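PDB 4L6D: 5-carboxyvanillate decarboxylase from Sphingomonas paucimobilis, which probably acts as a manganese-dependent carboxy-lyase of the amidohydrolase fold, removing a carboxyl group from 5-carboxyvanillate to give vanillate. Local coordinates for residues Ala163-Gly168 against Asp216-Leu221. Numbering follows the deposited sequence.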
loop_
_atom_site.group_PDB
_atom_site.type_symbol
_atom_site.label_atom_id
_atom_site.label_comp_id
_atom_site.label_asym_id
_atom_site.label_seq_id
_atom_site.Cartn_x
_atom_site.Cartn_y
_atom_site.Cartn_z
ATOM N N ALA A 163 15.306 -24.265 -2.396
ATOM C CA ALA A 163 16.628 -24.216 -1.782
ATOM C C ALA A 163 16.644 -23.326 -0.545
ATOM O O ALA A 163 17.304 -23.659 0.439
ATOM C CB ALA A 163 17.679 -23.756 -2.800
ATOM N N ILE A 164 15.928 -22.198 -0.585
ATOM C CA ILE A 164 15.871 -21.315 0.574
ATOM C C ILE A 164 15.216 -22.046 1.740
ATOM O O ILE A 164 15.765 -22.078 2.850
ATOM C CB ILE A 164 15.141 -19.996 0.271
ATOM C CG1 ILE A 164 15.931 -19.180 -0.756
ATOM C CG2 ILE A 164 14.938 -19.201 1.567
ATOM C CD1 ILE A 164 15.266 -17.862 -1.120
ATOM N N GLU A 165 14.058 -22.659 1.491
ATOM C CA GLU A 165 13.401 -23.429 2.542
ATOM C C GLU A 165 14.321 -24.481 3.153
ATOM O O GLU A 165 14.424 -24.585 4.377
ATOM C CB GLU A 165 12.133 -24.103 2.029
ATOM C CG GLU A 165 11.328 -24.696 3.157
ATOM C CD GLU A 165 10.186 -25.557 2.681
ATOM O OE1 GLU A 165 10.323 -26.216 1.631
ATOM O OE2 GLU A 165 9.150 -25.577 3.377
ATOM N N ALA A 166 14.997 -25.248 2.306
ATOM C CA ALA A 166 15.850 -26.328 2.784
ATOM C C ALA A 166 17.050 -25.801 3.573
ATOM O O ALA A 166 17.550 -26.477 4.476
ATOM C CB ALA A 166 16.321 -27.181 1.612
ATOM N N SER A 167 17.516 -24.603 3.225
ATOM C CA SER A 167 18.699 -24.037 3.872
ATOM C C SER A 167 18.426 -23.591 5.296
ATOM O O SER A 167 19.343 -23.514 6.108
ATOM C CB SER A 167 19.237 -22.839 3.085
ATOM O OG SER A 167 18.394 -21.701 3.248
ATOM N N GLY A 168 17.173 -23.245 5.585
ATOM C CA GLY A 168 16.815 -22.686 6.876
ATOM C C GLY A 168 17.095 -21.190 7.004
ATOM O O GLY A 168 16.803 -20.589 8.042
ATOM N N ASP A 216 2.072 -22.747 1.149
ATOM C CA ASP A 216 1.633 -24.133 1.307
ATOM C C ASP A 216 2.651 -25.057 0.642
ATOM O O ASP A 216 2.886 -26.172 1.110
ATOM C CB ASP A 216 0.239 -24.367 0.723
ATOM C CG ASP A 216 -0.863 -23.821 1.614
ATOM O OD1 ASP A 216 -0.602 -23.510 2.805
ATOM O OD2 ASP A 216 -2.001 -23.721 1.118
ATOM N N ARG A 217 3.252 -24.596 -0.450
ATOM C CA ARG A 217 4.271 -25.387 -1.137
ATOM C C ARG A 217 5.560 -25.445 -0.320
ATOM O O ARG A 217 6.202 -26.492 -0.244
ATOM C CB ARG A 217 4.548 -24.798 -2.519
ATOM C CG ARG A 217 5.511 -25.602 -3.365
ATOM C CD ARG A 217 5.687 -24.958 -4.731
ATOM N NE ARG A 217 4.537 -25.186 -5.600
ATOM C CZ ARG A 217 4.419 -26.230 -6.417
ATOM N NH1 ARG A 217 5.376 -27.148 -6.469
ATOM N NH2 ARG A 217 3.341 -26.360 -7.174
ATOM N N PHE A 218 5.930 -24.320 0.286
ATOM C CA PHE A 218 7.152 -24.231 1.091
ATOM C C PHE A 218 6.834 -23.643 2.462
ATOM O O PHE A 218 7.138 -22.471 2.738
ATOM C CB PHE A 218 8.208 -23.363 0.397
ATOM C CG PHE A 218 8.512 -23.770 -1.022
ATOM C CD1 PHE A 218 9.208 -24.935 -1.299
ATOM C CD2 PHE A 218 8.126 -22.959 -2.077
ATOM C CE1 PHE A 218 9.492 -25.301 -2.616
ATOM C CE2 PHE A 218 8.411 -23.313 -3.388
ATOM C CZ PHE A 218 9.104 -24.488 -3.657
ATOM N N PRO A 219 6.197 -24.448 3.323
ATOM C CA PRO A 219 5.657 -23.916 4.579
ATOM C C PRO A 219 6.709 -23.505 5.594
ATOM O O PRO A 219 6.356 -22.813 6.539
ATOM C CB PRO A 219 4.812 -25.079 5.119
ATOM C CG PRO A 219 5.427 -26.309 4.512
ATOM C CD PRO A 219 5.838 -25.861 3.121
ATOM N N ARG A 220 7.968 -23.906 5.411
ATOM C CA ARG A 220 9.009 -23.497 6.355
ATOM C C ARG A 220 9.814 -22.277 5.902
ATOM O O ARG A 220 10.793 -21.920 6.546
ATOM C CB ARG A 220 9.978 -24.642 6.651
ATOM C CG ARG A 220 9.317 -25.850 7.282
ATOM C CD ARG A 220 9.110 -25.656 8.770
ATOM N NE ARG A 220 10.357 -25.482 9.513
ATOM C CZ ARG A 220 11.157 -26.472 9.903
ATOM N NH1 ARG A 220 10.865 -27.732 9.609
ATOM N NH2 ARG A 220 12.261 -26.199 10.584
ATOM N N LEU A 221 9.420 -21.636 4.804
ATOM C CA LEU A 221 10.064 -20.389 4.410
ATOM C C LEU A 221 9.939 -19.320 5.486
ATOM O O LEU A 221 8.886 -19.190 6.122
ATOM C CB LEU A 221 9.408 -19.832 3.157
ATOM C CG LEU A 221 9.804 -20.412 1.819
ATOM C CD1 LEU A 221 8.997 -19.715 0.734
ATOM C CD2 LEU A 221 11.313 -20.225 1.585
HETATM O O HOH W 1 8.421 -27.875 0.670
HETATM O O HOH W 2 13.520 -22.404 5.923
#
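Glu165 reaches out from its helix and lays its carboxylate into the turn formed by Phe218 to Leu221. CG stands anti to the backbone N (chi1 -170°) and the chain stays extended beyond it, which carries the acid clear of its own helix to the backbone opposite. There OE2 accepts the N-H of Arg220 on its anti lone pair, at 2.9 Å from Arg220 N and nearly straight at 163°. The same oxygen lies 3.2 Å from Pro219 N, a nitrogen with no hydrogen to give, so that approach is mere proximity. OE1 meets the edge of the Phe218 ring in its plane, 3.4 Å from Phe218 CD1, with carboxylate and ring planes almost perpendicular; CG of Arg217 lies over the centre of one ring face. A water donates to both OE1 and Arg217 O, tying the acid to the end of helix 214-217 as well as to the type I turn. A second water links Glu165 O to Arg220 O. Cutting Glu165 back to an alanine is likely to leave Arg220 N without its acceptor and the first water without one of its two partners. Arg220 packs its CB against Glu165 CG at 3.7 Å, but its bent chain takes the guanidinium elsewhere, so the two charges form no salt bridge. On the buried side, Leu221 sends CD2 against Ile164 CG2 at 3.8 Å, the two side chains meeting at about a right angle. Phe218 and Leu221 also touch Phe161, while Ile164 turns to Ile129 of helix 122-134. Away from the metal site, the contact joins helix 158-167, which precedes strand 171-174, to the turn leading from helix 214-217 into the next barrel strand, 223-225.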